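Local coordinates for GDSL-like protein (PDB 7BXD) that probably hydrolyses acyl esters, as a GDSL-like acyl-hydrolase of the SGNH hydrolase clan, at residues Asp36-Asp42 / Asn69-Ser75; Asn50-Thr55 / Val66-Phe70; Val148-Pro152 / Val180-Leu184; Cys153-Lys158 / Asp217-Tyr221. All coordinates share one frame; numbering follows the deposited sequence.

How the interactions relate
From the N terminus, strand 30-35 runs into Asp36-Asp42, which interaction 1 joins to the end of edge strand 66-71 and the turn beyond it. Interaction 2 sits within that loop: Asn50-Thr55, ahead of helix 55-61, meets the same strand, and both contacts use Asn69. Next comes interaction 3, where strand 146-150 meets helix 176-189, on the opposite side of the chain's centre from interactions 1 and 2. Interaction 4 starts directly after Pro152 and reaches forward to Asp217-Tyr221, so it crosses interaction 3 along the chain. Its His220 returns to Ser37 of interaction 1, bringing loops at two distant places in the sequence together.

Interaction 1. Residues Asp36-Asp42 / Asn69-Ser75; sequences DSTTWGD and NFGIKGS
Lys73 lays its side chain alongside Ser37 and ends over the indole of Trp40. Its CB passes 3.7 Å from Ser37 OG, and CG moves on to the CE3 corner of the indole. CD then runs 3.5 Å from Asp42 OD2, a carbon contact that crosses the carboxylate; Asp42 OD1 is occupied by the backbone N of Gly44 and Gly46. Bends at chi3 (-64°) and chi4 (-72°) fold the chain back, with CE above the six-membered ring and NZ 3.0 Å from its centroid, just 4° off the ring normal: a cation-pi contact almost straight down on the face. At the indole edge, Gly71 O lies 3.2 Å from Trp40 CD1. A leucine in place of Trp40 would probably deprive the Lys73 ammonium of its aromatic seat and set the end of that chain free to turn.

Asn69 ND2 donates to Thr39 O at 2.8 Å, approaching from above the carbonyl plane, while its OD1 takes Gly71 N in an Asx turn. Gly71 passes so close to the Thr39-Trp40 backbone that a CB there would clash. Gly74 N makes a weak bond to Ser37 OG, 3.4 Å, and a water bridges Asp36 OD2 to Ser75 O.

Asp36-Ser37 fits the GDS motif of the family, whose serine normally acts as the nucleophile, so Ser37 is probably that residue here. Asp36 caps helix 37-40, which sits where strand 30-35 ends, beside strand 66-71; Phe104 of strand 100-104 packs on Thr39, and helix 87-90 touches Asp36 through Phe87.

Interaction 2. Residues Asn50-Thr55 / Val66-Phe70; sequences NDISWT and VVENF
Thr55 and Val67 mark the nearest approach of the two backbones, their CA atoms 6.3 Å apart, where the irregular loop Asn50-Thr55 passes strand 66-71 without any backbone hydrogen bond between them. Asn69 crosses Thr55 at about a right angle and donates from ND2 to Thr55 OG1, 2.9 Å with an N-H...O angle of 151°, the hydroxyl lying somewhat out of the amide plane. Thr55 holds OG1 between its own backbone N and carbonyl carbon (chi1 59°), which turns the hydroxyl to this donor. Next to this bond, Val67 CG1 packs 3.9 Å from Thr55 CB and 3.6 Å from Thr55 O. The Asn50 amide stacks on that of Asn69, the planes 18° apart.

Within the loop, Ser53 OG accepts from Thr55 N, 3.2 Å and nearly straight, a capping bond at the turn leading into helix 55-61; the same hydroxyl also bonds to Thr39 O.

A leucine in place of Asn69 would probably leave Thr55 OG1 and Thr39 O without the amide nitrogen that donates to both, and Asn50 without its stacked amide. Because ND2 serves both the hydroxyl and the Thr39 carbonyl, and OD1 accepts from Gly71 N, the rotation of this amide is fixed at both ends. The polar centre of the contact is thus a single amide tying together the loop, helix 37-40 and the edge strand, with the valine adding an apolar border.

Interaction 3. Residues Val148-Pro152 / Val180-Leu184; sequences VFMTP and VRAML
Val180 splits its two methyls between neighbouring residues of the 148-152 segment: CG1 lies 3.9 Å from Thr151 CG2, meeting it at about a right angle, while CG2 slides past Pro152 CG at 4.0 Å. One turn on along the helix, Met183 makes the largest contribution to the contact. It leaves the backbone fully extended, CG anti to the backbone N (chi1 178°), then bends at chi3, so that SD reaches Thr151 CA and the methyl meets Pro152 tip to tip, CE to CD 4.1 Å. The sulfur also approaches the rim of Phe149, 3.9 Å from CD2; at 79° off the ring normal this is a Met-aromatic contact at the edge, not over the face. Leu184 closes the row with CD2 3.9 Å from Thr151 CG2. Thr151 therefore offers the helix its methyl, while its hydroxyl is engaged on Asp196 and Tyr198 N.

No hydrogen bond spans this buried interface. It packs helix 176-189 on the end of strand 146-150 within a beta-alpha-beta crossover to strand 194-195, whose Val194 also touches Thr151 and Leu184, while Val131 and Ile135 of helix 127-141 cover Phe149.

Interaction 4. Residues Cys153-Lys158 / Asp217-Tyr221; sequences CKTSGK and DGLHY
Thr155 and Ser156 grip one carbonyl, Gly218 O, through two hydrogen bonds. Ser156 N approaches in the carbonyl plane at 2.9 Å, and Thr155 OG1 donates from above that plane at 2.7 Å. The threonine hydroxyl in turn accepts from Gly157 N, an ST turn, so its rotation is set from both sides. Gly218 has positive phi, and a CB there would run into Ser156 OG.

Charge comes next. Lys158, extended all along its chain, brings NZ to the anti lone pair of Asp217 OD2 in a salt bridge of 2.8 Å. The syn lone pair of that oxygen takes His220 ND1, 2.7 Å away and close to the imidazole plane, while OD1 accepts from the backbone N of Leu219 and, at 2.8 Å, of His220. Four donors thus hold the carboxylate, and it fixes how the imidazole is turned. Asp217 and His220 fit the DxxH block of SGNH hydrolases, where this pair normally works with the serine.

Water mediates a third link: it donates to Lys154 O and Leu219 O and accepts from Tyr221 OH at 2.8 Å. Apolar contact is modest, with Leu219 CD1 3.7 Å from Thr155 CB and Cys153 CB 4.4 Å from Tyr221 CZ, at the edge of the ring.

The contact joins the loop after strand 146-150 to the one between helices 208-213 and 223-240. Helix 37-40 lies against it, Ser37 touching His220 and Thr38 touching Tyr221, and Tyr226 of helix 223-240 meets the Tyr221 ring.

Interaction 1. Residues Asp36-Asp42 / Asn69-Ser75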
loop_
_atom_site.group_PDB
_atom_site.type_symbol
_atom_site.label_atom_id
_atom_site.label_comp_id
_atom_site.label_asym_id
_atom_site.label_seq_id
_atom_site.Cartn_x
_atom_site.Cartn_y
_atom_site.Cartn_z
ATOM N N ASP A 36 5.137 0.584 -0.876
ATOM C CA ASP A 36 5.984 1.786 -0.963
ATOM C C ASP A 36 6.792 1.919 0.337
ATOM O O ASP A 36 7.161 0.892 0.940
ATOM C CB ASP A 36 5.128 2.995 -1.375
ATOM C CG ASP A 36 4.019 3.327 -0.375
ATOM O OD1 ASP A 36 4.142 2.960 0.825
ATOM O OD2 ASP A 36 3.017 3.939 -0.801
ATOM N N SER A 37 7.088 3.146 0.756
ATOM C CA SER A 37 7.807 3.354 2.016
ATOM C C SER A 37 7.106 2.693 3.194
ATOM O O SER A 37 7.767 2.316 4.181
ATOM C CB SER A 37 7.925 4.841 2.354
ATOM O OG SER A 37 8.346 5.619 1.253
ATOM N N THR A 38 5.766 2.646 3.161
ATOM C CA THR A 38 4.978 2.106 4.267
ATOM C C THR A 38 4.936 0.592 4.283
ATOM O O THR A 38 4.343 0.011 5.198
ATOM C CB THR A 38 3.559 2.720 4.280
ATOM O OG1 THR A 38 2.830 2.416 3.074
ATOM C CG2 THR A 38 3.625 4.234 4.485
ATOM N N THR A 39 5.562 -0.057 3.291
ATOM C CA THR A 39 5.918 -1.468 3.371
ATOM C C THR A 39 7.414 -1.653 3.595
ATOM O O THR A 39 7.813 -2.495 4.413
ATOM C CB THR A 39 5.456 -2.226 2.101
ATOM O OG1 THR A 39 4.022 -2.219 2.058
ATOM C CG2 THR A 39 5.906 -3.664 2.124
ATOM N N TRP A 40 8.277 -0.881 2.910
ATOM C CA TRP A 40 9.721 -1.009 3.128
ATOM C C TRP A 40 10.063 -0.893 4.608
ATOM O O TRP A 40 10.944 -1.613 5.110
ATOM C CB TRP A 40 10.465 0.072 2.346
ATOM C CG TRP A 40 11.968 -0.108 2.426
ATOM C CD1 TRP A 40 12.722 -0.972 1.685
ATOM C CD2 TRP A 40 12.885 0.578 3.308
ATOM N NE1 TRP A 40 14.047 -0.874 2.050
ATOM C CE2 TRP A 40 14.176 0.069 3.045
ATOM C CE3 TRP A 40 12.730 1.575 4.273
ATOM C CZ2 TRP A 40 15.307 0.511 3.738
ATOM C CZ3 TRP A 40 13.852 2.040 4.950
ATOM C CH2 TRP A 40 15.126 1.486 4.691
ATOM N N GLY A 41 9.384 0.021 5.319
ATOM C CA GLY A 41 9.636 0.255 6.734
ATOM C C GLY A 41 10.293 1.576 7.070
ATOM O O GLY A 41 11.035 1.648 8.047
ATOM N N ASP A 42 10.009 2.636 6.297
ATOM C CA ASP A 42 10.580 3.949 6.594
ATOM C C ASP A 42 10.004 4.450 7.904
ATOM O O ASP A 42 8.785 4.424 8.112
ATOM C CB ASP A 42 10.216 4.875 5.427
ATOM C CG ASP A 42 10.905 6.230 5.454
ATOM O OD1 ASP A 42 11.353 6.703 6.512
ATOM O OD2 ASP A 42 10.960 6.833 4.352
ATOM N N ASN A 69 9.039 -9.013 1.794
ATOM C CA ASN A 69 8.919 -7.556 1.729
ATOM C C ASN A 69 9.410 -7.069 0.364
ATOM O O ASN A 69 10.615 -7.088 0.094
ATOM C CB ASN A 69 9.734 -6.936 2.861
ATOM C CG ASN A 69 9.515 -5.441 2.973
ATOM O OD1 ASN A 69 9.640 -4.709 1.982
ATOM N ND2 ASN A 69 9.197 -4.967 4.171
ATOM N N PHE A 70 8.486 -6.588 -0.470
ATOM C CA PHE A 70 8.807 -5.913 -1.723
ATOM C C PHE A 70 8.299 -4.469 -1.656
ATOM O O PHE A 70 7.546 -3.993 -2.512
ATOM C CB PHE A 70 8.255 -6.679 -2.937
ATOM C CG PHE A 70 9.004 -7.952 -3.225
ATOM C CD1 PHE A 70 10.107 -7.943 -4.066
ATOM C CD2 PHE A 70 8.634 -9.160 -2.627
ATOM C CE1 PHE A 70 10.805 -9.136 -4.323
ATOM C CE2 PHE A 70 9.332 -10.346 -2.898
ATOM C CZ PHE A 70 10.401 -10.326 -3.767
ATOM N N GLY A 71 8.709 -3.759 -0.610
ATOM C CA GLY A 71 8.434 -2.344 -0.498
ATOM C C GLY A 71 9.622 -1.532 -0.985
ATOM O O GLY A 71 10.778 -1.884 -0.713
ATOM N N ILE A 72 9.340 -0.416 -1.675
ATOM C CA ILE A 72 10.350 0.521 -2.178
ATOM C C ILE A 72 9.911 1.944 -1.839
ATOM O O ILE A 72 8.802 2.375 -2.202
ATOM C CB ILE A 72 10.583 0.355 -3.696
ATOM C CG1 ILE A 72 11.270 -0.982 -3.981
ATOM C CG2 ILE A 72 11.350 1.540 -4.307
ATOM C CD1 ILE A 72 12.736 -1.093 -3.478
ATOM N N LYS A 73 10.789 2.668 -1.131
ATOM C CA LYS A 73 10.527 4.066 -0.803
ATOM C C LYS A 73 10.322 4.918 -2.054
ATOM O O LYS A 73 11.046 4.786 -3.040
ATOM C CB LYS A 73 11.668 4.636 0.024
ATOM C CG LYS A 73 11.721 4.063 1.443
ATOM C CD LYS A 73 12.852 4.701 2.256
ATOM C CE LYS A 73 14.161 4.362 1.644
ATOM N NZ LYS A 73 14.565 2.999 1.818
ATOM N N GLY A 74 9.343 5.829 -1.995
ATOM C CA GLY A 74 9.092 6.763 -3.079
ATOM C C GLY A 74 8.231 6.228 -4.199
ATOM O O GLY A 74 7.863 7.001 -5.092
ATOM N N SER A 75 7.860 4.945 -4.183
ATOM C CA SER A 75 7.212 4.334 -5.339
ATOM C C SER A 75 5.734 4.732 -5.448
ATOM O O SER A 75 4.967 4.629 -4.478
ATOM C CB SER A 75 7.350 2.808 -5.220
ATOM O OG SER A 75 6.764 2.144 -6.342
HETATM O O HOH W 1 2.370 4.976 -3.217
#

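Interaction 2. Residues Asn50-Thr55 / Val66-Phe70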
loop_
_atom_site.group_PDB
_atom_site.type_symbol
_atom_site.label_atom_id
_atom_site.label_comp_id
_atom_site.label_asym_id
_atom_site.label_seq_id
_atom_site.Cartn_x
_atom_site.Cartn_y
_atom_site.Cartn_z
ATOM N N ASN A 50 13.214 -3.037 6.590
ATOM C CA ASN A 50 12.353 -4.215 6.613
ATOM C C ASN A 50 12.247 -4.805 8.007
ATOM O O ASN A 50 11.198 -5.357 8.370
ATOM C CB ASN A 50 12.878 -5.287 5.663
ATOM C CG ASN A 50 12.767 -4.906 4.169
ATOM O OD1 ASN A 50 12.340 -3.793 3.757
ATOM N ND2 ASN A 50 13.136 -5.836 3.359
ATOM N N ASP A 51 13.317 -4.702 8.805
ATOM C CA ASP A 51 13.275 -5.320 10.127
ATOM C C ASP A 51 12.336 -4.634 11.107
ATOM O O ASP A 51 11.984 -5.262 12.121
ATOM C CB ASP A 51 14.674 -5.418 10.740
ATOM C CG ASP A 51 15.539 -6.452 10.044
ATOM O OD1 ASP A 51 15.006 -7.224 9.193
ATOM O OD2 ASP A 51 16.744 -6.476 10.341
ATOM N N ILE A 52 11.903 -3.390 10.821
ATOM C CA ILE A 52 10.884 -2.742 11.646
ATOM C C ILE A 52 9.516 -2.729 10.984
ATOM O O ILE A 52 8.531 -2.340 11.637
ATOM C CB ILE A 52 11.260 -1.313 12.106
ATOM C CG1 ILE A 52 11.200 -0.300 10.949
ATOM C CG2 ILE A 52 12.630 -1.306 12.791
ATOM C CD1 ILE A 52 11.150 1.145 11.429
ATOM N N SER A 53 9.418 -3.107 9.710
ATOM C CA SER A 53 8.151 -2.999 8.998
ATOM C C SER A 53 7.109 -3.931 9.617
ATOM O O SER A 53 7.429 -4.916 10.297
ATOM C CB SER A 53 8.355 -3.414 7.544
ATOM O OG SER A 53 7.100 -3.410 6.866
ATOM N N TRP A 54 5.835 -3.621 9.351
ATOM C CA TRP A 54 4.764 -4.550 9.698
ATOM C C TRP A 54 5.014 -5.932 9.120
ATOM O O TRP A 54 4.554 -6.937 9.694
ATOM C CB TRP A 54 3.412 -3.993 9.243
ATOM C CG TRP A 54 3.301 -3.694 7.781
ATOM C CD1 TRP A 54 3.580 -2.489 7.170
ATOM C CD2 TRP A 54 2.856 -4.576 6.732
ATOM N NE1 TRP A 54 3.323 -2.574 5.819
ATOM C CE2 TRP A 54 2.880 -3.841 5.521
ATOM C CE3 TRP A 54 2.414 -5.914 6.702
ATOM C CZ2 TRP A 54 2.464 -4.388 4.310
ATOM C CZ3 TRP A 54 1.991 -6.455 5.489
ATOM C CH2 TRP A 54 2.032 -5.697 4.313
ATOM N N THR A 55 5.726 -6.028 7.976
ATOM C CA THR A 55 5.959 -7.344 7.374
ATOM C C THR A 55 6.741 -8.259 8.306
ATOM O O THR A 55 6.605 -9.489 8.231
ATOM C CB THR A 55 6.734 -7.214 6.055
ATOM O OG1 THR A 55 8.000 -6.568 6.255
ATOM C CG2 THR A 55 5.931 -6.401 5.032
ATOM N N VAL A 66 5.136 -17.250 5.817
ATOM C CA VAL A 66 6.404 -16.684 5.379
ATOM C C VAL A 66 6.076 -15.394 4.650
ATOM O O VAL A 66 5.278 -15.399 3.710
ATOM C CB VAL A 66 7.156 -17.665 4.471
ATOM C CG1 VAL A 66 8.410 -17.008 3.877
ATOM C CG2 VAL A 66 7.518 -18.910 5.252
ATOM N N VAL A 67 6.653 -14.285 5.084
ATOM C CA VAL A 67 6.267 -12.975 4.573
ATOM C C VAL A 67 7.462 -12.361 3.859
ATOM O O VAL A 67 8.560 -12.293 4.427
ATOM C CB VAL A 67 5.731 -12.067 5.691
ATOM C CG1 VAL A 67 5.278 -10.730 5.101
ATOM C CG2 VAL A 67 4.557 -12.740 6.409
ATOM N N GLU A 68 7.258 -11.947 2.607
ATOM C CA GLU A 68 8.295 -11.326 1.800
ATOM C C GLU A 68 8.007 -9.836 1.644
ATOM O O GLU A 68 6.875 -9.435 1.348
ATOM C CB GLU A 68 8.335 -11.956 0.401
ATOM C CG GLU A 68 8.428 -13.474 0.412
ATOM C CD GLU A 68 8.378 -14.081 -0.959
ATOM O OE1 GLU A 68 7.563 -13.606 -1.775
ATOM O OE2 GLU A 68 9.137 -15.059 -1.200
ATOM N N ASN A 69 9.039 -9.013 1.794
ATOM C CA ASN A 69 8.919 -7.556 1.729
ATOM C C ASN A 69 9.410 -7.069 0.364
ATOM O O ASN A 69 10.615 -7.088 0.094
ATOM C CB ASN A 69 9.734 -6.936 2.861
ATOM C CG ASN A 69 9.515 -5.441 2.973
ATOM O OD1 ASN A 69 9.640 -4.709 1.982
ATOM N ND2 ASN A 69 9.197 -4.967 4.171
ATOM N N PHE A 70 8.486 -6.588 -0.470
ATOM C CA PHE A 70 8.807 -5.913 -1.723
ATOM C C PHE A 70 8.299 -4.469 -1.656
ATOM O O PHE A 70 7.546 -3.993 -2.512
ATOM C CB PHE A 70 8.255 -6.679 -2.937
ATOM C CG PHE A 70 9.004 -7.952 -3.225
ATOM C CD1 PHE A 70 10.107 -7.943 -4.066
ATOM C CD2 PHE A 70 8.634 -9.160 -2.627
ATOM C CE1 PHE A 70 10.805 -9.136 -4.323
ATOM C CE2 PHE A 70 9.332 -10.346 -2.898
ATOM C CZ PHE A 70 10.401 -10.326 -3.767
#

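Interaction 3. Residues Val148-Pro152 / Val180-Leu184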
loop_
_atom_site.group_PDB
_atom_site.type_symbol
_atom_site.label_atom_id
_atom_site.label_comp_id
_atom_site.label_asym_id
_atom_site.label_seq_id
_atom_site.Cartn_x
_atom_site.Cartn_y
_atom_site.Cartn_z
ATOM N N VAL A 148 -5.030 -9.330 -2.508
ATOM C CA VAL A 148 -5.748 -8.435 -1.604
ATOM C C VAL A 148 -5.102 -7.063 -1.755
ATOM O O VAL A 148 -3.870 -6.941 -1.664
ATOM C CB VAL A 148 -5.637 -8.917 -0.136
ATOM C CG1 VAL A 148 -6.348 -7.970 0.805
ATOM C CG2 VAL A 148 -6.168 -10.341 0.048
ATOM N N PHE A 149 -5.918 -6.032 -1.947
ATOM C CA PHE A 149 -5.410 -4.663 -1.953
ATOM C C PHE A 149 -5.682 -4.040 -0.587
ATOM O O PHE A 149 -6.699 -4.322 0.053
ATOM C CB PHE A 149 -6.075 -3.792 -3.034
ATOM C CG PHE A 149 -5.313 -3.755 -4.330
ATOM C CD1 PHE A 149 -5.118 -4.921 -5.079
ATOM C CD2 PHE A 149 -4.756 -2.559 -4.788
ATOM C CE1 PHE A 149 -4.398 -4.862 -6.273
ATOM C CE2 PHE A 149 -4.056 -2.519 -6.000
ATOM C CZ PHE A 149 -3.872 -3.668 -6.740
ATOM N N MET A 150 -4.778 -3.160 -0.157
ATOM C CA MET A 150 -4.986 -2.348 1.039
ATOM C C MET A 150 -4.942 -0.891 0.633
ATOM O O MET A 150 -3.993 -0.444 -0.013
ATOM C CB MET A 150 -3.915 -2.647 2.119
ATOM C CG MET A 150 -3.781 -4.143 2.364
ATOM S SD MET A 150 -3.096 -4.604 3.970
ATOM C CE MET A 150 -1.469 -3.846 3.848
ATOM N N THR A 151 -5.982 -0.146 0.974
ATOM C CA THR A 151 -6.020 1.266 0.602
ATOM C C THR A 151 -4.934 2.038 1.355
ATOM O O THR A 151 -4.566 1.670 2.477
ATOM C CB THR A 151 -7.399 1.844 0.885
ATOM O OG1 THR A 151 -7.694 1.587 2.266
ATOM C CG2 THR A 151 -8.483 1.242 -0.010
ATOM N N PRO A 152 -4.405 3.103 0.748
ATOM C CA PRO A 152 -3.287 3.831 1.368
ATOM C C PRO A 152 -3.716 4.538 2.633
ATOM O O PRO A 152 -4.786 5.168 2.688
ATOM C CB PRO A 152 -2.886 4.853 0.282
ATOM C CG PRO A 152 -4.134 5.004 -0.593
ATOM C CD PRO A 152 -4.725 3.605 -0.601
ATOM N N VAL A 180 -8.404 6.780 -3.415
ATOM C CA VAL A 180 -8.968 5.619 -2.729
ATOM C C VAL A 180 -10.200 5.107 -3.468
ATOM O O VAL A 180 -10.353 3.902 -3.693
ATOM C CB VAL A 180 -9.261 5.943 -1.249
ATOM C CG1 VAL A 180 -9.938 4.781 -0.581
ATOM C CG2 VAL A 180 -7.936 6.294 -0.499
ATOM N N ARG A 181 -11.103 6.013 -3.855
ATOM C CA ARG A 181 -12.313 5.597 -4.566
ATOM C C ARG A 181 -11.950 4.915 -5.861
ATOM O O ARG A 181 -12.563 3.907 -6.237
ATOM C CB ARG A 181 -13.189 6.824 -4.824
ATOM C CG ARG A 181 -14.031 7.234 -3.639
ATOM C CD ARG A 181 -15.173 8.204 -4.051
ATOM N NE ARG A 181 -14.703 9.351 -4.834
ATOM C CZ ARG A 181 -14.222 10.482 -4.328
ATOM N NH1 ARG A 181 -14.154 10.656 -3.015
ATOM N NH2 ARG A 181 -13.810 11.445 -5.147
ATOM N N ALA A 182 -10.974 5.464 -6.588
ATOM C CA ALA A 182 -10.571 4.838 -7.857
ATOM C C ALA A 182 -10.083 3.407 -7.606
ATOM O O ALA A 182 -10.436 2.468 -8.338
ATOM C CB ALA A 182 -9.477 5.671 -8.513
ATOM N N MET A 183 -9.238 3.222 -6.585
ATOM C CA MET A 183 -8.749 1.887 -6.253
ATOM C C MET A 183 -9.903 0.955 -5.949
ATOM O O MET A 183 -9.937 -0.182 -6.434
ATOM C CB MET A 183 -7.814 1.974 -5.045
ATOM C CG MET A 183 -7.286 0.601 -4.602
ATOM S SD MET A 183 -6.111 0.699 -3.232
ATOM C CE MET A 183 -4.688 1.348 -4.063
ATOM N N LEU A 184 -10.860 1.418 -5.137
ATOM C CA LEU A 184 -12.002 0.569 -4.801
ATOM C C LEU A 184 -12.814 0.194 -6.039
ATOM O O LEU A 184 -13.332 -0.935 -6.140
ATOM C CB LEU A 184 -12.897 1.246 -3.753
ATOM C CG LEU A 184 -12.225 1.442 -2.388
ATOM C CD1 LEU A 184 -13.124 2.219 -1.464
ATOM C CD2 LEU A 184 -11.845 0.140 -1.749
#

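Interaction 4. Residues Cys153-Lys158 / Asp217-Tyr221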
loop_
_atom_site.group_PDB
_atom_site.type_symbol
_atom_site.label_atom_id
_atom_site.label_comp_id
_atom_site.label_asym_id
_atom_site.label_seq_id
_atom_site.Cartn_x
_atom_site.Cartn_y
_atom_site.Cartn_z
ATOM N N CYS A 153 -2.858 4.451 3.675
ATOM C CA CYS A 153 -3.198 5.094 4.939
ATOM C C CYS A 153 -3.252 6.614 4.794
ATOM O O CYS A 153 -2.610 7.219 3.924
ATOM C CB CYS A 153 -2.174 4.726 6.018
ATOM S SG CYS A 153 -2.387 2.989 6.531
ATOM N N LYS A 154 -3.976 7.247 5.717
ATOM C CA LYS A 154 -3.990 8.703 5.790
ATOM C C LYS A 154 -2.633 9.258 6.236
ATOM O O LYS A 154 -1.799 8.572 6.847
ATOM C CB LYS A 154 -5.095 9.167 6.731
ATOM C CG LYS A 154 -6.478 8.924 6.120
ATOM C CD LYS A 154 -7.584 9.643 6.877
ATOM C CE LYS A 154 -8.969 9.572 6.204
ATOM N NZ LYS A 154 -9.551 8.194 6.300
ATOM N N THR A 155 -2.451 10.541 5.933
ATOM C CA THR A 155 -1.283 11.307 6.334
ATOM C C THR A 155 -1.743 12.697 6.734
ATOM O O THR A 155 -2.671 13.266 6.143
ATOM C CB THR A 155 -0.243 11.399 5.208
ATOM O OG1 THR A 155 0.849 12.233 5.627
ATOM C CG2 THR A 155 -0.763 11.935 3.885
ATOM N N SER A 156 -1.060 13.260 7.719
ATOM C CA SER A 156 -1.273 14.658 8.071
ATOM C C SER A 156 -0.400 15.604 7.266
ATOM O O SER A 156 -0.427 16.808 7.528
ATOM C CB SER A 156 -1.086 14.882 9.573
ATOM O OG SER A 156 0.170 14.391 10.005
ATOM N N GLY A 157 0.358 15.089 6.304
ATOM C CA GLY A 157 1.161 15.890 5.408
ATOM C C GLY A 157 2.614 15.991 5.853
ATOM O O GLY A 157 2.972 15.785 7.019
ATOM N N LYS A 158 3.465 16.349 4.901
ATOM C CA LYS A 158 4.870 16.595 5.212
ATOM C C LYS A 158 5.288 17.688 4.225
ATOM O O LYS A 158 5.857 17.447 3.167
ATOM C CB LYS A 158 5.698 15.315 5.098
ATOM C CG LYS A 158 7.046 15.409 5.742
ATOM C CD LYS A 158 7.681 14.028 5.827
ATOM C CE LYS A 158 9.002 14.116 6.491
ATOM N NZ LYS A 158 9.624 12.799 6.483
ATOM N N ASP A 217 6.441 11.523 11.694
ATOM C CA ASP A 217 6.368 12.596 10.703
ATOM C C ASP A 217 4.970 12.727 10.102
ATOM O O ASP A 217 4.811 13.435 9.104
ATOM C CB ASP A 217 7.403 12.401 9.588
ATOM C CG ASP A 217 7.118 11.202 8.738
ATOM O OD1 ASP A 217 6.222 10.392 9.091
ATOM O OD2 ASP A 217 7.798 11.047 7.707
ATOM N N GLY A 218 3.959 12.067 10.675
ATOM C CA GLY A 218 2.606 12.165 10.156
ATOM C C GLY A 218 2.350 11.390 8.879
ATOM O O GLY A 218 1.285 11.584 8.260
ATOM N N LEU A 219 3.280 10.514 8.482
ATOM C CA LEU A 219 3.183 9.820 7.198
ATOM C C LEU A 219 3.712 8.400 7.335
ATOM O O LEU A 219 3.025 7.426 6.988
ATOM C CB LEU A 219 3.945 10.606 6.134
ATOM C CG LEU A 219 4.164 9.932 4.773
ATOM C CD1 LEU A 219 2.811 9.591 4.131
ATOM C CD2 LEU A 219 4.976 10.856 3.867
ATOM N N HIS A 220 4.926 8.272 7.859
ATOM C CA HIS A 220 5.549 6.987 8.117
ATOM C C HIS A 220 5.241 6.511 9.539
ATOM O O HIS A 220 4.457 7.130 10.260
ATOM C CB HIS A 220 7.044 7.118 7.815
ATOM C CG HIS A 220 7.291 7.565 6.409
ATOM N ND1 HIS A 220 7.652 8.859 6.086
ATOM C CD2 HIS A 220 7.110 6.922 5.230
ATOM C CE1 HIS A 220 7.739 8.974 4.772
ATOM N NE2 HIS A 220 7.422 7.813 4.228
ATOM N N TYR A 221 5.853 5.405 9.944
ATOM C CA TYR A 221 5.544 4.749 11.202
ATOM C C TYR A 221 6.821 4.483 11.981
ATOM O O TYR A 221 7.862 4.126 11.408
ATOM C CB TYR A 221 4.739 3.421 10.989
ATOM C CG TYR A 221 3.418 3.682 10.311
ATOM C CD1 TYR A 221 3.358 3.904 8.925
ATOM C CD2 TYR A 221 2.250 3.836 11.047
ATOM C CE1 TYR A 221 2.164 4.273 8.303
ATOM C CE2 TYR A 221 1.044 4.181 10.430
ATOM C CZ TYR A 221 1.023 4.425 9.055
ATOM O OH TYR A 221 -0.159 4.843 8.467
HETATM O O HOH W 2 0.401 6.778 6.509
#